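Pseudopodium-enriched atypical kinase 1 (Homo sapiens, PDB 6BHC) is a pseudokinase that keeps the protein kinase fold, forms dimers and probably works in signalling by binding partners rather than by catalysis. Local coordinates at residues C202-E207 and F280-L285; V113-Q118 and L184-S189; C66-A71 and C155-D160. The protein carries 1 engineered substitution. All coordinates share one frame; numbering follows the deposited sequence.

Interaction 1: residues C202-E207 and F280-L285; sequences CDLRLE and FQTGIL
Gln281 reaches out from helix 277-289 and sets its amide against the backbone of Cys202 to Leu204. By sequence and fold this loop is the catalytic loop of the kinase fold, with His-Cys-Asp where most kinases have His-Arg-Asp, and the helix corresponds to alphaF of the large lobe. Gln281 OE1 accepts from Leu204 N at 2.9 Å in a nearly straight bond (167°), although the donor stands well above the carbonyl plane. The other end of the amide makes a weak bond, Gln281 NE2 to Cys202 O at 3.3 Å, and NE2 also bonds the backbone oxygen of Arg263. Glutamine suits the place because it offers an acceptor and a donor side by side, on a chain that runs extended beyond CG (chi2 -175°) and so spans the gap between helix and loop.

Leucine side chains pack round this amide, partly against polar atoms. Leu204 CB touches Gln281 OE1 at 3.5 Å, and its CD1 lies 3.8 Å from Thr282 OG1, a hydroxyl already bonded to Asp278 O within the helix. One turn on, Leu285 CD2 presses on Leu204 O at 3.6 Å and on Leu206 CD2 at 3.8 Å, while Leu191 and Leu187 of helix 173-194 close in behind. Further out, Asp278 OD1 takes the N-H of Cys202, a second tie from helix to loop. Arg205 points away from the helix and grips Asp203 side-on, NE meeting OD1 at 2.8 Å in the guanidinium plane and NH2 meeting OD2.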
# COMPACT_ATOMS: atom_id res chain seq x y z
N CYS A 202 -8.29 36.31 14.86
CA CYS A 202 -9.00 37.24 15.74
C CYS A 202 -10.51 37.19 15.59
O CYS A 202 -11.21 38.01 16.21
CB CYS A 202 -8.53 38.69 15.53
SG CYS A 202 -6.79 38.97 15.89
N ASP A 203 -11.05 36.26 14.81
CA ASP A 203 -12.50 36.14 14.66
C ASP A 203 -12.87 34.68 14.43
O ASP A 203 -13.61 34.34 13.51
CB ASP A 203 -13.01 37.04 13.53
CG ASP A 203 -14.51 37.22 13.57
OD1 ASP A 203 -15.09 37.19 14.67
OD2 ASP A 203 -15.12 37.40 12.49
N LEU A 204 -12.35 33.80 15.28
CA LEU A 204 -12.61 32.37 15.16
C LEU A 204 -13.99 32.08 15.73
O LEU A 204 -14.17 31.96 16.94
CB LEU A 204 -11.53 31.57 15.88
CG LEU A 204 -10.14 31.62 15.25
CD1 LEU A 204 -9.13 30.86 16.09
CD2 LEU A 204 -10.19 31.07 13.83
N ARG A 205 -14.98 31.97 14.84
CA ARG A 205 -16.34 31.61 15.21
C ARG A 205 -16.80 30.46 14.34
O ARG A 205 -16.31 30.26 13.22
CB ARG A 205 -17.29 32.82 15.07
CG ARG A 205 -17.05 33.89 16.13
CD ARG A 205 -17.96 35.10 15.96
NE ARG A 205 -17.59 35.93 14.82
CZ ARG A 205 -18.31 36.05 13.71
NH1 ARG A 205 -19.46 35.40 13.59
NH2 ARG A 205 -17.89 36.82 12.72
N LEU A 206 -17.76 29.68 14.86
CA LEU A 206 -18.16 28.45 14.18
C LEU A 206 -18.75 28.72 12.80
O LEU A 206 -18.64 27.88 11.91
CB LEU A 206 -19.14 27.67 15.05
CG LEU A 206 -18.58 27.08 16.35
CD1 LEU A 206 -19.64 26.28 17.09
CD2 LEU A 206 -17.36 26.23 16.07
N GLU A 207 -19.37 29.89 12.61
CA GLU A 207 -19.90 30.26 11.31
C GLU A 207 -18.82 30.71 10.33
O GLU A 207 -19.13 30.92 9.15
CB GLU A 207 -20.96 31.36 11.46
CG GLU A 207 -20.51 32.58 12.24
CD GLU A 207 -20.69 32.44 13.75
OE1 GLU A 207 -20.86 31.30 14.23
OE2 GLU A 207 -20.67 33.47 14.45
N PHE A 280 -6.85 31.40 22.65
CA PHE A 280 -7.94 31.65 23.59
C PHE A 280 -9.30 31.45 22.94
O PHE A 280 -10.22 30.89 23.56
CB PHE A 280 -7.82 33.07 24.15
CG PHE A 280 -8.89 33.42 25.15
CD1 PHE A 280 -8.75 33.09 26.48
CD2 PHE A 280 -10.03 34.09 24.74
CE1 PHE A 280 -9.73 33.41 27.40
CE2 PHE A 280 -11.02 34.42 25.65
CZ PHE A 280 -10.87 34.08 26.98
N GLN A 281 -9.46 31.89 21.68
CA GLN A 281 -10.74 31.72 21.01
C GLN A 281 -11.01 30.26 20.67
O GLN A 281 -12.18 29.85 20.60
CB GLN A 281 -10.80 32.59 19.75
CG GLN A 281 -10.87 34.08 20.04
CD GLN A 281 -11.04 34.92 18.79
OE1 GLN A 281 -10.82 34.45 17.67
NE2 GLN A 281 -11.45 36.17 18.97
N THR A 282 -9.96 29.47 20.45
CA THR A 282 -10.14 28.04 20.22
C THR A 282 -10.69 27.34 21.46
O THR A 282 -11.46 26.38 21.33
CB THR A 282 -8.81 27.41 19.78
OG1 THR A 282 -8.35 28.05 18.59
CG2 THR A 282 -8.98 25.92 19.51
N GLY A 283 -10.32 27.81 22.65
CA GLY A 283 -10.86 27.23 23.86
C GLY A 283 -12.35 27.46 24.01
O GLY A 283 -13.07 26.61 24.53
N ILE A 284 -12.83 28.62 23.56
CA ILE A 284 -14.27 28.88 23.55
C ILE A 284 -14.98 27.96 22.56
O ILE A 284 -16.08 27.47 22.83
CB ILE A 284 -14.54 30.36 23.24
CG1 ILE A 284 -13.98 31.25 24.35
CG2 ILE A 284 -16.03 30.62 23.05
CD1 ILE A 284 -14.24 32.73 24.14
N LEU A 285 -14.34 27.70 21.41
CA LEU A 285 -14.97 26.85 20.40
C LEU A 285 -15.17 25.43 20.90
O LEU A 285 -16.11 24.76 20.48
CB LEU A 285 -14.12 26.84 19.13
CG LEU A 285 -13.97 28.17 18.39
CD1 LEU A 285 -13.19 27.97 17.11
CD2 LEU A 285 -15.33 28.78 18.10

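Interaction 2: residues V113-Q118 and L184-S189; sequences VHFNIQ and LLQLCS
Asn116 lies 6.4 Å, CA to CA, from Gln186, where a type I beta turn running from His114 to Ile117 meets the flank of helix 173-194. The two amide side chains cross at about a right angle, their planes 63° apart. Asn116 ND2 gives a weak, bent bond to Gln186 OE1 at 3.0 Å (123°); its better partner is Leu238 O. Gln186 OE1 in turn accepts from Leu238 N, and Gln186 NE2 donates to Thr236 O, so both amides are also joined to the polypeptide around strand 237-240. Amides fit here because each can donate and accept, and that part of the chain offers backbone groups of both kinds. Asn116 CG rests on the helix backbone at Gln186 O, 3.5 Å away, and its OD1 faces Ser189 CB.

His114 works within the turn and across it. Its ring swings opposite its own backbone nitrogen (chi1 -169°), and from there His114 ND1 accepts from Asn116 N at 3.0 Å in a nearly straight bond. NE2 is turned to the helix, with a water oxygen 3.3 Å from His114 NE2. That water donates to Ser189 O. With an alanine here, the backbone N-H of Asn116 would probably lose its acceptor and the water one of its neighbours, leaving the turn freer to shift on the helix. Phe115 brings CE2 to 4.1 Å from Gln186 OE1; its ring has a cation-pi partner in Arg237 and an edge-to-face one in Trp409.

His-Phe-Asn in this turn matches the His-x-Asn pattern of the alphaC-beta4 loop, the part of the kinase small lobe that characteristically rests on alphaE of the large lobe.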
# COMPACT_ATOMS: atom_id res chain seq x y z
N VAL A 113 -0.67 28.30 0.05
CA VAL A 113 -1.88 27.49 0.11
C VAL A 113 -1.77 26.47 1.24
O VAL A 113 -0.69 25.97 1.57
CB VAL A 113 -2.14 26.80 -1.24
CG1 VAL A 113 -2.35 27.83 -2.34
CG2 VAL A 113 -1.00 25.86 -1.60
N HIS A 114 -2.91 26.17 1.85
CA HIS A 114 -2.98 25.21 2.94
C HIS A 114 -4.31 24.48 2.87
O HIS A 114 -5.33 25.06 2.47
CB HIS A 114 -2.81 25.88 4.30
CG HIS A 114 -2.61 24.92 5.43
ND1 HIS A 114 -3.66 24.31 6.09
CD2 HIS A 114 -1.48 24.45 6.01
CE1 HIS A 114 -3.18 23.52 7.03
NE2 HIS A 114 -1.86 23.58 7.00
N PHE A 115 -4.29 23.21 3.26
CA PHE A 115 -5.47 22.35 3.15
C PHE A 115 -6.66 22.90 3.94
O PHE A 115 -7.81 22.70 3.54
CB PHE A 115 -5.11 20.94 3.62
CG PHE A 115 -6.18 19.92 3.40
CD1 PHE A 115 -6.44 19.43 2.12
CD2 PHE A 115 -6.90 19.40 4.47
CE1 PHE A 115 -7.41 18.48 1.92
CE2 PHE A 115 -7.87 18.45 4.27
CZ PHE A 115 -8.13 17.98 2.99
N ASN A 116 -6.40 23.60 5.04
CA ASN A 116 -7.45 24.04 5.95
C ASN A 116 -7.64 25.56 5.94
O ASN A 116 -8.26 26.11 6.85
CB ASN A 116 -7.16 23.55 7.37
CG ASN A 116 -7.03 22.05 7.44
OD1 ASN A 116 -5.96 21.52 7.70
ND2 ASN A 116 -8.14 21.35 7.21
N ILE A 117 -7.12 26.24 4.93
CA ILE A 117 -7.27 27.68 4.79
C ILE A 117 -7.88 27.97 3.43
O ILE A 117 -7.48 27.36 2.42
CB ILE A 117 -5.94 28.43 4.98
CG1 ILE A 117 -5.38 28.16 6.38
CG2 ILE A 117 -6.11 29.93 4.75
CD1 ILE A 117 -4.14 28.94 6.71
N GLN A 118 -8.85 28.88 3.39
CA GLN A 118 -9.63 29.10 2.18
C GLN A 118 -8.76 29.65 1.06
O GLN A 118 -7.97 30.58 1.26
CB GLN A 118 -10.79 30.06 2.46
CG GLN A 118 -11.71 30.26 1.27
CD GLN A 118 -12.98 31.00 1.63
OE1 GLN A 118 -12.94 32.02 2.33
NE2 GLN A 118 -14.11 30.49 1.16
N LEU A 184 -11.24 19.97 15.24
CA LEU A 184 -10.32 20.82 15.99
C LEU A 184 -8.88 20.60 15.57
O LEU A 184 -8.08 21.54 15.57
CB LEU A 184 -10.49 20.58 17.49
CG LEU A 184 -11.79 21.07 18.14
CD1 LEU A 184 -11.88 20.61 19.59
CD2 LEU A 184 -11.90 22.59 18.04
N LEU A 185 -8.53 19.36 15.21
CA LEU A 185 -7.18 19.07 14.74
C LEU A 185 -6.88 19.80 13.44
O LEU A 185 -5.78 20.33 13.25
CB LEU A 185 -7.00 17.56 14.57
CG LEU A 185 -5.60 17.09 14.16
CD1 LEU A 185 -4.59 17.52 15.19
CD2 LEU A 185 -5.58 15.58 13.97
N GLN A 186 -7.85 19.84 12.52
CA GLN A 186 -7.65 20.57 11.27
C GLN A 186 -7.56 22.07 11.53
O GLN A 186 -6.80 22.78 10.86
CB GLN A 186 -8.78 20.27 10.29
CG GLN A 186 -8.88 18.80 9.91
CD GLN A 186 -10.00 18.55 8.92
OE1 GLN A 186 -9.98 19.04 7.79
NE2 GLN A 186 -11.01 17.80 9.35
N LEU A 187 -8.34 22.58 12.49
CA LEU A 187 -8.26 24.00 12.84
C LEU A 187 -6.88 24.36 13.35
O LEU A 187 -6.29 25.37 12.95
CB LEU A 187 -9.33 24.34 13.88
CG LEU A 187 -9.28 25.77 14.43
CD1 LEU A 187 -9.48 26.79 13.33
CD2 LEU A 187 -10.32 25.96 15.53
N CYS A 188 -6.33 23.53 14.25
CA CYS A 188 -4.99 23.79 14.77
C CYS A 188 -3.95 23.77 13.66
O CYS A 188 -3.00 24.56 13.68
CB CYS A 188 -4.65 22.78 15.86
SG CYS A 188 -5.68 22.93 17.34
N SER A 189 -4.13 22.89 12.67
CA SER A 189 -3.20 22.84 11.55
C SER A 189 -3.21 24.15 10.77
O SER A 189 -2.16 24.70 10.44
CB SER A 189 -3.55 21.67 10.63
OG SER A 189 -3.41 20.43 11.31
O HOH W 1 0.22 23.34 9.49

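Interaction 3: residues C66-A71 and C155-D160; sequences CEAGDA and CLTVAD
Cys66 SG and Thr157 CG2 meet at 3.6 Å in the tight part of this contact. The cysteine holds its sulfur opposite the backbone nitrogen (chi1 180°), which carries it across to Thr157 and to the backbone carbon C of Leu156, 3.8 Å from SG. The same methyl of Thr157 also packs near Glu67 O and the small side chain of Ala68. Threonine suits a place with two tasks: CG2 faces Cys66, while OG1 caps the helix that follows. Thr157 and Asp160 form a capping box, Asp160 N donating to Thr157 OG1 at 3.2 Å and Thr157 N to Asp160 OD2 at 3.2 Å.

The outer side is looser and wet. Glu67 is exposed, and a water accepts from Glu67 N at 2.7 Å and donates to Asp160 OD2 at 2.7 Å. Asp160 OD1 has a salt bridge to Arg163.

Residues 66-71 probably correspond in position to the glycine-rich loop of kinases, and 155-160 lead from the hinge into alphaD. The short, weakly bonded strands 66-67 and 156-157 pair antiparallel with 71-78 and 209-212 respectively, and Leu210 of the latter touches both Ala68 and Thr157.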
# COMPACT_ATOMS: atom_id res chain seq x y z
N CYS A 66 -24.32 27.56 1.32
CA CYS A 66 -23.69 27.79 2.62
C CYS A 66 -23.84 29.26 2.97
O CYS A 66 -23.77 30.13 2.09
CB CYS A 66 -22.21 27.39 2.61
SG CYS A 66 -21.37 27.66 4.19
N GLU A 67 -24.05 29.54 4.25
CA GLU A 67 -24.19 30.91 4.76
C GLU A 67 -23.17 31.10 5.88
O GLU A 67 -23.41 30.69 7.02
CB GLU A 67 -25.61 31.17 5.26
CG GLU A 67 -26.63 31.31 4.14
CD GLU A 67 -28.05 31.35 4.67
OE1 GLU A 67 -28.60 30.28 5.00
OE2 GLU A 67 -28.62 32.46 4.75
N ALA A 68 -22.04 31.72 5.56
CA ALA A 68 -20.97 31.92 6.51
C ALA A 68 -21.11 33.27 7.21
O ALA A 68 -22.03 34.05 6.93
CB ALA A 68 -19.61 31.80 5.82
N GLY A 69 -20.19 33.55 8.13
CA GLY A 69 -20.22 34.80 8.88
C GLY A 69 -19.86 36.03 8.08
O GLY A 69 -20.13 37.14 8.54
N ASP A 70 -19.26 35.87 6.90
CA ASP A 70 -18.83 37.00 6.09
C ASP A 70 -19.46 37.06 4.71
O ASP A 70 -19.31 38.08 4.03
CB ASP A 70 -17.31 37.00 5.93
CG ASP A 70 -16.80 35.76 5.21
OD1 ASP A 70 -17.52 34.74 5.20
OD2 ASP A 70 -15.67 35.80 4.66
N ALA A 71 -20.17 36.02 4.27
CA ALA A 71 -20.64 35.98 2.90
C ALA A 71 -21.70 34.89 2.76
O ALA A 71 -21.96 34.11 3.68
CB ALA A 71 -19.49 35.73 1.92
N CYS A 155 -20.42 23.21 1.80
CA CYS A 155 -21.76 22.66 1.93
C CYS A 155 -22.48 23.14 3.19
O CYS A 155 -23.71 23.15 3.21
CB CYS A 155 -21.70 21.13 1.95
SG CYS A 155 -20.77 20.42 0.58
N LEU A 156 -21.73 23.54 4.21
CA LEU A 156 -22.27 24.04 5.47
C LEU A 156 -21.10 24.55 6.30
O LEU A 156 -19.93 24.39 5.93
CB LEU A 156 -23.04 22.95 6.23
CG LEU A 156 -22.25 21.82 6.88
CD1 LEU A 156 -23.09 21.15 7.96
CD2 LEU A 156 -21.79 20.79 5.85
N THR A 157 -21.43 25.19 7.42
CA THR A 157 -20.43 25.63 8.38
C THR A 157 -20.41 24.68 9.57
O THR A 157 -21.29 23.83 9.74
CB THR A 157 -20.70 27.05 8.86
OG1 THR A 157 -22.00 27.11 9.47
CG2 THR A 157 -20.64 28.04 7.70
N VAL A 158 -19.39 24.83 10.42
CA VAL A 158 -19.36 24.05 11.65
C VAL A 158 -20.52 24.46 12.56
O VAL A 158 -21.10 23.61 13.25
CB VAL A 158 -18.00 24.20 12.34
CG1 VAL A 158 -18.00 23.46 13.68
CG2 VAL A 158 -16.89 23.66 11.45
N ALA A 159 -20.89 25.74 12.55
CA ALA A 159 -22.06 26.17 13.31
C ALA A 159 -23.31 25.42 12.87
O ALA A 159 -24.12 24.99 13.71
CB ALA A 159 -22.26 27.68 13.16
N ASP A 160 -23.49 25.23 11.56
CA ASP A 160 -24.63 24.46 11.07
C ASP A 160 -24.52 23.00 11.49
O ASP A 160 -25.52 22.37 11.85
CB ASP A 160 -24.73 24.57 9.55
CG ASP A 160 -24.89 25.99 9.06
OD1 ASP A 160 -25.56 26.79 9.75
OD2 ASP A 160 -24.33 26.32 7.99
O HOH W 2 -25.13 27.60 5.76

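In the fold
From the N terminus, interaction 3 opens first, at 66-71 in the small lobe, and interaction 2 opens at 113-118 before 155-160 closes interaction 3. Interaction 2 then closes at 184-189, so these two loops cross, while interaction 1, from 202-207 to 280-285, follows in series. Interactions 1 and 2 share packing between two helices, with Leu285 CD1 3.8 Å from Leu187 CD2. Interactions 1 and 3 meet twice: Glu207 O probably accepts from Gly69 N, lobe to lobe, and Leu206 O probably accepts from Ala159 N, within the large lobe. Together they tie the small lobe and the start of helix 158-163 to the catalytic loop and the helical core of the large lobe.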